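Local coordinates for protein alpha-fucosidase (Bifidobacterium bifidum, PDB 2EAB) that probably releases alpha-1,2-linked L-fucose from glycans by hydrolysis, this chain being the glycoside hydrolase family 95 catalytic part of a longer membrane-associated protein, at residues R158-S163 and G379-I384; S185-V190 and I324-A329; L547-A550 and G555-L558; D613-A616 and N622-D625; S785-T790 and A879-F884. All blocks are in the same frame, centred on the assembly; numbering follows the deposited sequence.

Contact 1 of 5, residues R158-S163 and G379-I384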
# COMPACT_ATOMS: atom_id res chain seq x y z
N ARG A 158 22.05 15.13 -9.99
CA ARG A 158 20.77 14.52 -10.34
C ARG A 158 19.84 14.65 -9.14
O ARG A 158 20.28 14.58 -7.99
CB ARG A 158 20.93 13.06 -10.78
CG ARG A 158 21.37 12.10 -9.69
CD ARG A 158 21.70 10.74 -10.27
NE ARG A 158 22.11 9.79 -9.23
CZ ARG A 158 21.32 8.86 -8.70
NH1 ARG A 158 20.06 8.72 -9.09
NH2 ARG A 158 21.81 8.06 -7.77
N ASP A 159 18.57 14.88 -9.42
CA ASP A 159 17.61 15.04 -8.34
C ASP A 159 16.23 14.50 -8.70
O ASP A 159 15.92 14.25 -9.87
CB ASP A 159 17.51 16.52 -7.90
CG ASP A 159 16.83 17.40 -8.93
OD1 ASP A 159 15.62 17.19 -9.19
OD2 ASP A 159 17.49 18.30 -9.47
N LEU A 160 15.43 14.32 -7.67
CA LEU A 160 14.02 14.04 -7.80
C LEU A 160 13.29 15.11 -7.02
O LEU A 160 13.44 15.21 -5.80
CB LEU A 160 13.68 12.65 -7.27
CG LEU A 160 12.24 12.17 -7.48
CD1 LEU A 160 11.91 12.02 -8.97
CD2 LEU A 160 12.00 10.85 -6.76
N ASN A 161 12.54 15.93 -7.75
CA ASN A 161 11.76 17.00 -7.15
C ASN A 161 10.39 16.44 -6.78
O ASN A 161 9.52 16.30 -7.65
CB ASN A 161 11.64 18.18 -8.11
CG ASN A 161 11.01 19.39 -7.47
OD1 ASN A 161 10.21 19.29 -6.54
ND2 ASN A 161 11.36 20.57 -7.98
N LEU A 162 10.22 16.12 -5.50
CA LEU A 162 8.98 15.52 -5.03
C LEU A 162 7.81 16.49 -5.14
O LEU A 162 6.67 16.07 -5.30
CB LEU A 162 9.11 15.04 -3.58
CG LEU A 162 10.25 14.09 -3.20
CD1 LEU A 162 10.10 13.68 -1.74
CD2 LEU A 162 10.28 12.86 -4.10
N SER A 163 8.11 17.78 -5.04
CA SER A 163 7.08 18.82 -5.07
C SER A 163 6.48 19.03 -6.45
O SER A 163 5.28 19.30 -6.59
CB SER A 163 7.65 20.14 -4.55
OG SER A 163 8.18 19.99 -3.25
N GLY A 379 6.71 8.66 0.82
CA GLY A 379 5.59 7.72 0.83
C GLY A 379 4.37 8.31 0.16
O GLY A 379 3.61 7.61 -0.50
N ARG A 380 4.16 9.61 0.36
CA ARG A 380 3.07 10.30 -0.32
C ARG A 380 3.37 10.40 -1.82
O ARG A 380 2.54 10.05 -2.64
CB ARG A 380 2.83 11.68 0.30
CG ARG A 380 2.37 11.61 1.76
CD ARG A 380 1.91 12.95 2.31
NE ARG A 380 0.64 13.38 1.73
CZ ARG A 380 0.52 14.30 0.77
NH1 ARG A 380 1.60 14.90 0.26
NH2 ARG A 380 -0.68 14.63 0.33
N TYR A 381 4.58 10.87 -2.15
CA TYR A 381 5.03 10.95 -3.53
C TYR A 381 4.84 9.63 -4.28
O TYR A 381 4.33 9.62 -5.41
CB TYR A 381 6.51 11.38 -3.57
CG TYR A 381 7.09 11.31 -4.95
CD1 TYR A 381 6.96 12.37 -5.84
CD2 TYR A 381 7.76 10.16 -5.39
CE1 TYR A 381 7.48 12.29 -7.12
CE2 TYR A 381 8.28 10.07 -6.67
CZ TYR A 381 8.13 11.14 -7.53
OH TYR A 381 8.64 11.06 -8.80
N LEU A 382 5.24 8.53 -3.66
CA LEU A 382 5.21 7.22 -4.30
C LEU A 382 3.79 6.73 -4.53
O LEU A 382 3.55 5.96 -5.46
CB LEU A 382 6.02 6.19 -3.50
CG LEU A 382 7.54 6.40 -3.51
CD1 LEU A 382 8.18 5.49 -2.48
CD2 LEU A 382 8.16 6.17 -4.90
N THR A 383 2.86 7.19 -3.70
CA THR A 383 1.44 6.90 -3.92
C THR A 383 0.97 7.60 -5.21
O THR A 383 0.34 6.98 -6.06
CB THR A 383 0.55 7.35 -2.74
OG1 THR A 383 1.03 6.78 -1.52
CG2 THR A 383 -0.88 6.91 -2.95
N ILE A 384 1.29 8.89 -5.33
CA ILE A 384 0.94 9.64 -6.53
C ILE A 384 1.53 8.99 -7.79
O ILE A 384 0.86 8.90 -8.81
CB ILE A 384 1.38 11.12 -6.42
CG1 ILE A 384 0.78 11.77 -5.17
CG2 ILE A 384 1.00 11.90 -7.68
CD1 ILE A 384 1.39 13.12 -4.81
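L162 lays its CD2 methyl over one face of the Y381 ring, displaced toward the rim on the CG side. This is a CH-pi contact: L162 CD2 is 3.8 Å from the centroid of the Y381 ring and 17° off its normal. L162 comes in roughly perpendicular to the tyrosine. L160 meets the other end of the tyrosine from the opposite direction. L160 CD1 comes to 3.4 Å from Y381 OH. L160 CD2 lies 3.8 Å from Y381 CE2, approaching the ring obliquely. Y381 CG stands anti to its own backbone nitrogen (chi1 172°), which sends the ring off the helix toward both leucines. All three residues are buried. The hydroxyl, though flanked by the L160 methyls, is hydrogen-bonded to P53 O, in strand 52-55. One face packed by a methyl and a bonded hydroxyl together should limit how the ring can shift. The arrangement is an apolar interface between domains. It sets helix 365-386 of the catalytic domain against the end of strand 156-161 in the N-terminal beta domain. Such a pairing is consistent with a family 95 enzyme, where a beta domain precedes an (alpha/alpha)6 barrel.

Contact 2 of 5, residues S185-V190 and I324-A329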
# COMPACT_ATOMS: atom_id res chain seq x y z
N SER A 185 2.99 12.52 -16.97
CA SER A 185 1.77 13.26 -16.75
C SER A 185 0.57 12.34 -16.65
O SER A 185 0.37 11.48 -17.51
CB SER A 185 1.56 14.24 -17.89
OG SER A 185 0.25 14.79 -17.83
N ASN A 186 -0.24 12.53 -15.61
CA ASN A 186 -1.52 11.85 -15.54
C ASN A 186 -2.56 12.49 -16.48
O ASN A 186 -3.17 11.78 -17.27
CB ASN A 186 -2.02 11.74 -14.09
CG ASN A 186 -3.23 10.83 -13.97
OD1 ASN A 186 -4.37 11.30 -14.01
ND2 ASN A 186 -3.00 9.53 -13.84
N PRO A 187 -2.74 13.84 -16.44
CA PRO A 187 -3.72 14.46 -17.35
C PRO A 187 -3.52 14.14 -18.83
O PRO A 187 -4.50 13.94 -19.55
CB PRO A 187 -3.52 15.96 -17.11
CG PRO A 187 -2.99 16.05 -15.75
CD PRO A 187 -2.12 14.85 -15.56
N ASP A 188 -2.27 14.10 -19.29
CA ASP A 188 -1.99 13.85 -20.70
C ASP A 188 -1.47 12.44 -20.97
O ASP A 188 -1.14 12.10 -22.11
CB ASP A 188 -1.06 14.94 -21.25
CG ASP A 188 -1.77 16.26 -21.44
OD1 ASP A 188 -2.77 16.30 -22.19
OD2 ASP A 188 -1.37 17.26 -20.80
N ASN A 189 -1.44 11.63 -19.92
CA ASN A 189 -1.15 10.20 -20.02
C ASN A 189 0.12 9.88 -20.79
O ASN A 189 0.15 8.99 -21.65
CB ASN A 189 -2.35 9.46 -20.62
CG ASN A 189 -2.28 7.98 -20.37
OD1 ASN A 189 -1.70 7.54 -19.37
ND2 ASN A 189 -2.86 7.19 -21.26
N VAL A 190 1.19 10.61 -20.48
CA VAL A 190 2.38 10.58 -21.31
C VAL A 190 3.62 10.87 -20.49
O VAL A 190 3.58 11.64 -19.53
CB VAL A 190 2.25 11.58 -22.51
CG1 VAL A 190 2.26 13.04 -22.03
CG2 VAL A 190 3.32 11.34 -23.57
N ILE A 324 2.43 19.55 -13.55
CA ILE A 324 2.84 20.07 -12.25
C ILE A 324 1.63 20.51 -11.43
O ILE A 324 1.57 20.25 -10.23
CB ILE A 324 3.92 21.18 -12.38
CG1 ILE A 324 5.22 20.58 -12.91
CG2 ILE A 324 4.15 21.88 -11.04
CD1 ILE A 324 6.30 21.59 -13.24
N ASP A 325 0.65 21.14 -12.08
CA ASP A 325 -0.60 21.52 -11.42
C ASP A 325 -1.29 20.30 -10.80
O ASP A 325 -1.72 20.33 -9.65
CB ASP A 325 -1.56 22.22 -12.39
CG ASP A 325 -1.11 23.63 -12.78
OD1 ASP A 325 -0.15 24.16 -12.18
OD2 ASP A 325 -1.74 24.21 -13.69
N ASP A 326 -1.38 19.22 -11.58
CA ASP A 326 -2.03 17.98 -11.17
C ASP A 326 -1.29 17.30 -10.01
O ASP A 326 -1.90 16.92 -9.01
CB ASP A 326 -2.11 17.05 -12.38
CG ASP A 326 -2.54 15.64 -12.01
OD1 ASP A 326 -3.73 15.43 -11.72
OD2 ASP A 326 -1.67 14.74 -12.03
N HIS A 327 0.03 17.15 -10.16
CA HIS A 327 0.85 16.50 -9.15
C HIS A 327 0.85 17.30 -7.85
O HIS A 327 0.62 16.74 -6.77
CB HIS A 327 2.29 16.35 -9.65
CG HIS A 327 3.18 15.69 -8.65
ND1 HIS A 327 3.90 16.39 -7.71
CD2 HIS A 327 3.44 14.38 -8.43
CE1 HIS A 327 4.57 15.54 -6.95
NE2 HIS A 327 4.31 14.32 -7.37
N SER A 328 1.12 18.60 -7.96
CA SER A 328 1.23 19.44 -6.78
C SER A 328 -0.10 19.62 -6.04
O SER A 328 -0.11 19.81 -4.83
CB SER A 328 1.86 20.80 -7.11
OG SER A 328 1.02 21.58 -7.93
N ALA A 329 -1.22 19.55 -6.77
CA ALA A 329 -2.54 19.64 -6.14
C ALA A 329 -2.70 18.58 -5.06
O ALA A 329 -3.30 18.85 -4.01
CB ALA A 329 -3.64 19.51 -7.18
O HOH W 1 -5.18 13.87 -13.75
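N186 and D326 both hold CG anti to the backbone nitrogen, with chi1 -170° and 170°. This carries the amide and the carboxylate toward one another across the contact. They do not bond directly. Water 1 sits between them and donates to both, 2.7 Å from N186 OD1 and 2.9 Å from D326 OD1. The other carboxylate oxygen lies against carbon: D326 OD2 is 3.6 Å from P187 CD and 3.7 Å from N186 CB. P187 CG meets D326 CB at 3.6 Å, so the proline ring packs along the root of the aspartate as well as its head. R388 NH1 forms a salt bridge with D326 OD2. N186 ND2 is held by N56 O and N390 OD1.

The loop joins two neighbouring antiparallel strands, 176-185 and 190-197, as a beta hairpin. S185 OG accepts from D188 N at 3.0 Å, an ST motif, and N189 with V190 opposite S185 forms a G1 beta bulge. These bonds shape the turn that sets N186 and P187 against helix 316-331. The side chain of N186 is about 9 Å from the bound calcium ion. Replacing D326 with an alanine would probably leave R388 without its carboxylate mate, strip water 1 of one acceptor and take the carboxylate away from P187 CD. The carboxylate charge is probably spread, with R388 on OD2 and water 1 among the partners of OD1, while P187 adds carbon contacts to CB and to the carboxylate.

Contact 3 of 5, residues L547-A550 and G555-L558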
# COMPACT_ATOMS: atom_id res chain seq x y z
N LEU A 547 -17.59 -19.70 9.58
CA LEU A 547 -17.61 -19.76 11.04
C LEU A 547 -18.18 -21.07 11.55
O LEU A 547 -19.10 -21.64 10.96
CB LEU A 547 -18.43 -18.60 11.61
CG LEU A 547 -17.89 -17.19 11.34
CD1 LEU A 547 -18.79 -16.13 11.95
CD2 LEU A 547 -16.46 -17.04 11.86
N HIS A 548 -17.65 -21.54 12.67
CA HIS A 548 -18.23 -22.68 13.37
C HIS A 548 -18.10 -22.50 14.87
O HIS A 548 -17.32 -21.66 15.33
CB HIS A 548 -17.65 -24.03 12.87
CG HIS A 548 -16.35 -24.43 13.49
ND1 HIS A 548 -15.91 -25.74 13.49
CD2 HIS A 548 -15.38 -23.72 14.12
CE1 HIS A 548 -14.74 -25.82 14.10
NE2 HIS A 548 -14.40 -24.61 14.49
N LYS A 549 -18.89 -23.25 15.63
CA LYS A 549 -18.71 -23.32 17.07
C LYS A 549 -17.43 -24.09 17.34
O LYS A 549 -17.26 -25.22 16.85
CB LYS A 549 -19.90 -24.01 17.74
CG LYS A 549 -19.68 -24.28 19.22
CD LYS A 549 -20.92 -24.86 19.89
CE LYS A 549 -20.66 -25.18 21.36
NZ LYS A 549 -20.20 -24.00 22.16
N ALA A 550 -16.52 -23.48 18.09
CA ALA A 550 -15.24 -24.10 18.41
C ALA A 550 -15.40 -25.40 19.18
O ALA A 550 -16.36 -25.57 19.94
CB ALA A 550 -14.38 -23.14 19.20
N GLY A 555 -12.30 -23.09 23.55
CA GLY A 555 -13.27 -22.58 24.51
C GLY A 555 -14.66 -22.41 23.94
O GLY A 555 -15.06 -23.12 23.02
N ASP A 556 -15.40 -21.46 24.50
CA ASP A 556 -16.79 -21.23 24.15
C ASP A 556 -16.90 -19.99 23.28
O ASP A 556 -16.98 -18.87 23.78
CB ASP A 556 -17.64 -21.08 25.42
CG ASP A 556 -19.14 -21.07 25.15
OD1 ASP A 556 -19.55 -21.08 23.97
OD2 ASP A 556 -19.91 -21.07 26.13
N ARG A 557 -16.89 -20.19 21.96
CA ARG A 557 -16.89 -19.09 21.00
C ARG A 557 -17.10 -19.64 19.60
O ARG A 557 -16.89 -20.83 19.36
CB ARG A 557 -15.57 -18.31 21.04
CG ARG A 557 -14.31 -19.18 20.99
CD ARG A 557 -13.05 -18.39 20.64
NE ARG A 557 -12.79 -17.25 21.52
CZ ARG A 557 -12.22 -17.34 22.72
NH1 ARG A 557 -11.87 -18.52 23.24
NH2 ARG A 557 -12.02 -16.23 23.43
N LEU A 558 -17.52 -18.78 18.68
CA LEU A 558 -17.35 -19.06 17.26
C LEU A 558 -15.89 -18.81 16.90
O LEU A 558 -15.28 -17.86 17.39
CB LEU A 558 -18.23 -18.16 16.39
CG LEU A 558 -19.74 -18.34 16.44
CD1 LEU A 558 -20.40 -17.30 15.54
CD2 LEU A 558 -20.15 -19.75 16.01
O HOH W 2 -17.27 -23.46 21.54
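L547 is the first residue to leave helical geometry after helix 525-546. L547 CD1 touches L558 CD1 at 4.1 Å, the leucines meeting nearly at right angles. The CB of H548 points away from the other arm, and NE2 is hydrogen-bonded to D574 OD1. H548 O receives a CA-H...O contact from L558 CA at 3.2 Å, and L558 CD2 lies 3.5 Å from the same oxygen. K549 pairs with L558 as an antiparallel non-hydrogen-bonded pair. These are the two arms of a beta hairpin at one edge of a three-stranded sheet of strands 548-549, 558-565 and 572-574. The K549 side chain starts away from the partner arm, runs extended, then bends at its last torsion (chi4 57°). That bend helps bring K549 NZ back across the hairpin, into a long salt bridge of 3.5 Å with D556 OD1. K549 NZ also donates to water 2 at 3.0 Å. The same water lies between A550 O and G555 O, though it has too few protons for every acceptor in reach. A550 N gives a backbone bond between the arms, 3.0 Å to R557 O and almost straight at 171°, beside the one H548 makes with T559. A550 CB rests 3.4 Å from that same R557 O. R557 NH1 bonds back to S554 O in the turn, while NH2 forms a salt bridge with E643 and the guanidinium a cation-pi contact with Y654.

Contact 4 of 5, residues D613-A616 and N622-D625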
# COMPACT_ATOMS: atom_id res chain seq x y z
N ASP A 613 -24.33 -22.25 19.36
CA ASP A 613 -25.16 -23.39 18.97
C ASP A 613 -26.04 -23.08 17.75
O ASP A 613 -26.51 -24.01 17.08
CB ASP A 613 -26.05 -23.83 20.14
CG ASP A 613 -25.27 -24.53 21.25
OD1 ASP A 613 -24.14 -25.00 20.99
OD2 ASP A 613 -25.80 -24.61 22.37
N ASN A 614 -26.26 -21.80 17.47
CA ASN A 614 -27.06 -21.37 16.32
C ASN A 614 -26.42 -21.72 14.98
O ASN A 614 -27.07 -21.62 13.94
CB ASN A 614 -27.34 -19.87 16.37
CG ASN A 614 -28.15 -19.45 17.59
OD1 ASN A 614 -28.63 -20.29 18.36
ND2 ASN A 614 -28.29 -18.14 17.78
N TRP A 615 -25.15 -22.12 15.01
CA TRP A 615 -24.40 -22.45 13.80
C TRP A 615 -24.40 -23.95 13.46
O TRP A 615 -23.71 -24.38 12.54
CB TRP A 615 -22.97 -21.89 13.86
CG TRP A 615 -22.90 -20.51 13.29
CD1 TRP A 615 -22.44 -20.15 12.05
CD2 TRP A 615 -23.34 -19.29 13.92
NE1 TRP A 615 -22.56 -18.80 11.88
CE2 TRP A 615 -23.10 -18.24 13.01
CE3 TRP A 615 -23.89 -18.99 15.17
CZ2 TRP A 615 -23.40 -16.91 13.30
CZ3 TRP A 615 -24.20 -17.66 15.47
CH2 TRP A 615 -23.95 -16.64 14.53
N ALA A 616 -25.21 -24.73 14.18
CA ALA A 616 -25.27 -26.18 13.98
C ALA A 616 -25.63 -26.51 12.54
O ALA A 616 -26.56 -25.94 11.98
CB ALA A 616 -26.26 -26.81 14.95
N ASN A 622 -25.47 -27.77 5.74
CA ASN A 622 -26.57 -26.81 5.86
C ASN A 622 -27.03 -26.66 7.30
O ASN A 622 -27.02 -27.62 8.06
CB ASN A 622 -27.74 -27.21 4.96
CG ASN A 622 -27.37 -27.23 3.49
OD1 ASN A 622 -27.58 -28.24 2.81
ND2 ASN A 622 -26.83 -26.13 2.99
N PHE A 623 -27.44 -25.44 7.67
CA PHE A 623 -27.93 -25.18 9.02
C PHE A 623 -29.17 -26.01 9.33
O PHE A 623 -30.08 -26.12 8.51
CB PHE A 623 -28.24 -23.69 9.21
CG PHE A 623 -27.02 -22.81 9.17
CD1 PHE A 623 -26.03 -22.93 10.14
CD2 PHE A 623 -26.86 -21.87 8.16
CE1 PHE A 623 -24.90 -22.12 10.10
CE2 PHE A 623 -25.74 -21.05 8.12
CZ PHE A 623 -24.75 -21.18 9.08
N THR A 624 -29.18 -26.59 10.53
CA THR A 624 -30.30 -27.43 10.94
C THR A 624 -31.47 -26.61 11.48
O THR A 624 -32.62 -27.07 11.47
CB THR A 624 -29.87 -28.52 11.96
OG1 THR A 624 -29.17 -27.91 13.05
CG2 THR A 624 -28.97 -29.55 11.28
N ASP A 625 -31.19 -25.39 11.94
CA ASP A 625 -32.23 -24.45 12.34
C ASP A 625 -32.22 -23.25 11.41
O ASP A 625 -31.34 -22.39 11.49
CB ASP A 625 -32.06 -24.02 13.80
CG ASP A 625 -33.24 -23.21 14.33
OD1 ASP A 625 -34.10 -22.78 13.53
OD2 ASP A 625 -33.29 -22.99 15.56
O HOH W 3 -28.60 -24.27 12.90
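W615 and A616 meet F623 and T624 in a surface contact that closes a short turn of chain, part aromatic and part backbone. Both segments lie in the long loop between helices 577-596 and 632-639. The rings form an offset edge-to-face pair, with the edge of F623 toward the face of W615. The planes are 83° apart. F623 CE1 reaches W615 CD1 at 3.7 Å. F623 CE1, at the ring edge, is 3.5 Å from W615 O. W615 is buried, and its NE1 is hydrogen-bonded to V543 O. R630 adds a cation-pi contact to F623, and its NH1 is bonded to N614 O and D625 O.

On the backbone side, T624 N donates to A616 O at 3.1 Å with an N-H...O angle of 164°, and F623 CA brings the same oxygen a CA-H...O contact of 3.3 Å. Water 3 donates to A616 O at 2.8 Å and to N614 O at 3.2 Å, and accepts from D625 N at 3.0 Å. One carbonyl thus serves an amide, a water and a C-H group. The turn is therefore closed by neutral dipoles and ring contacts, and R630 probably polarises N614 O, D625 O and the F623 ring.

Contact 5 of 5, residues S785-T790 and A879-F884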
# COMPACT_ATOMS: atom_id res chain seq x y z
N SER A 785 -10.44 5.27 17.42
CA SER A 785 -10.93 4.73 18.68
C SER A 785 -12.31 5.25 19.06
O SER A 785 -12.86 6.13 18.40
CB SER A 785 -9.92 4.98 19.80
OG SER A 785 -10.23 4.18 20.92
N THR A 786 -12.87 4.66 20.11
CA THR A 786 -14.14 5.08 20.68
C THR A 786 -13.93 5.43 22.15
O THR A 786 -13.36 4.64 22.91
CB THR A 786 -15.20 3.97 20.53
OG1 THR A 786 -15.48 3.79 19.13
CG2 THR A 786 -16.50 4.33 21.25
N PHE A 787 -14.37 6.62 22.52
CA PHE A 787 -14.27 7.17 23.87
C PHE A 787 -15.59 6.94 24.58
O PHE A 787 -16.66 7.08 23.98
CB PHE A 787 -14.00 8.67 23.74
CG PHE A 787 -13.74 9.40 25.03
CD1 PHE A 787 -12.44 9.63 25.46
CD2 PHE A 787 -14.79 9.94 25.77
CE1 PHE A 787 -12.20 10.36 26.62
CE2 PHE A 787 -14.56 10.66 26.93
CZ PHE A 787 -13.26 10.87 27.36
N THR A 788 -15.52 6.59 25.86
CA THR A 788 -16.72 6.43 26.67
C THR A 788 -16.59 7.32 27.90
O THR A 788 -15.70 7.11 28.72
CB THR A 788 -16.94 4.97 27.12
OG1 THR A 788 -16.95 4.13 25.97
CG2 THR A 788 -18.26 4.82 27.87
N ASP A 789 -17.46 8.32 28.02
CA ASP A 789 -17.40 9.18 29.20
C ASP A 789 -18.00 8.47 30.41
O ASP A 789 -18.56 7.38 30.28
CB ASP A 789 -17.97 10.59 28.94
CG ASP A 789 -19.48 10.64 28.81
OD1 ASP A 789 -20.19 9.72 29.28
OD2 ASP A 789 -19.97 11.63 28.22
N THR A 790 -17.86 9.06 31.60
CA THR A 790 -18.31 8.37 32.82
C THR A 790 -19.83 8.21 32.90
O THR A 790 -20.33 7.38 33.68
CB THR A 790 -17.79 9.04 34.10
OG1 THR A 790 -18.22 10.40 34.13
CG2 THR A 790 -16.27 8.99 34.17
N ALA A 879 -9.26 11.31 31.09
CA ALA A 879 -9.05 11.83 29.74
C ALA A 879 -10.30 12.59 29.31
O ALA A 879 -11.41 12.17 29.64
CB ALA A 879 -8.75 10.70 28.76
N SER A 880 -10.11 13.69 28.60
CA SER A 880 -11.22 14.54 28.18
C SER A 880 -11.29 14.77 26.67
O SER A 880 -10.26 14.76 25.98
CB SER A 880 -11.16 15.90 28.88
OG SER A 880 -11.46 15.79 30.26
N LEU A 881 -12.51 14.97 26.18
CA LEU A 881 -12.75 15.45 24.82
C LEU A 881 -13.47 16.78 24.85
O LEU A 881 -14.27 17.06 25.75
CB LEU A 881 -13.62 14.48 24.02
CG LEU A 881 -13.32 12.99 23.97
CD1 LEU A 881 -14.34 12.33 23.07
CD2 LEU A 881 -11.92 12.71 23.45
N LEU A 882 -13.19 17.60 23.84
CA LEU A 882 -14.03 18.74 23.48
C LEU A 882 -15.03 18.27 22.43
O LEU A 882 -14.63 17.71 21.40
CB LEU A 882 -13.18 19.86 22.90
CG LEU A 882 -12.34 20.65 23.90
CD1 LEU A 882 -11.19 21.35 23.19
CD2 LEU A 882 -13.20 21.66 24.66
N VAL A 883 -16.31 18.49 22.70
CA VAL A 883 -17.37 18.04 21.81
C VAL A 883 -18.17 19.24 21.33
O VAL A 883 -18.69 20.01 22.14
CB VAL A 883 -18.31 17.02 22.52
CG1 VAL A 883 -19.43 16.57 21.59
CG2 VAL A 883 -17.52 15.82 23.01
N PHE A 884 -18.27 19.39 20.01
CA PHE A 884 -18.98 20.53 19.44
C PHE A 884 -19.57 20.23 18.08
O PHE A 884 -19.07 19.37 17.35
CB PHE A 884 -18.09 21.79 19.40
CG PHE A 884 -16.76 21.61 18.72
CD1 PHE A 884 -16.56 22.06 17.41
CD2 PHE A 884 -15.68 21.04 19.39
CE1 PHE A 884 -15.32 21.92 16.79
CE2 PHE A 884 -14.44 20.89 18.77
CZ PHE A 884 -14.26 21.33 17.47
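F787 and L881 join two separate beta sheets near the C-terminal end of the enzyme. Strand 786-788 pairs with 794-796, whereas strand 880-884 belongs to the mixed five-stranded sheet of the C-terminal beta domain.

The main interaction is CH-pi. L881 CG sits above the middle of the F787 ring, 3.6 Å from the centroid and only 6° off the normal. The methyls spread from there over the ring: L881 CD1 is 3.6 Å from F787 CG, and L881 CD2 is 3.7 Å from F787 CD1. The leucine and the phenylalanine run antiparallel, each lying alongside the other. F787 places CG anti to its backbone nitrogen (chi1 -175°), and this throws the ring across to the other sheet. Y795, from strand 794-796, touches both F787 and L881. The contact is buried between the sheets.

With a serine in place of F787, L881 would probably lose the flat surface it covers and a gap is likely to open between the two sheets.

The remaining contacts are at the ring edge. F787 CE1 lies 4.1 Å from A879 CB. F787 CZ points at the backbone carbonyl of A879, near the plane of the ring, with A879 O 3.2 Å away.

Overall arrangement
From the N terminus, contact 1 opens first, on the N-terminal beta domain, and closes 216 residues later on helix 365-386. Contact 2 opens and closes within that span, joining a hairpin of the same beta domain to helix 316-331. The two touch through H327, which packs on L162, Y381 and I384, so together they join the beta domain to helices 316-331 and 365-386. Contacts 3 and 4 follow in series and close only short local turns. They touch where L558 meets W615, their centres 12 Å apart, far across the molecule from contacts 1 and 2. Contact 5 comes last, closing an 89-residue span within the C-terminal beta region. No spans cross.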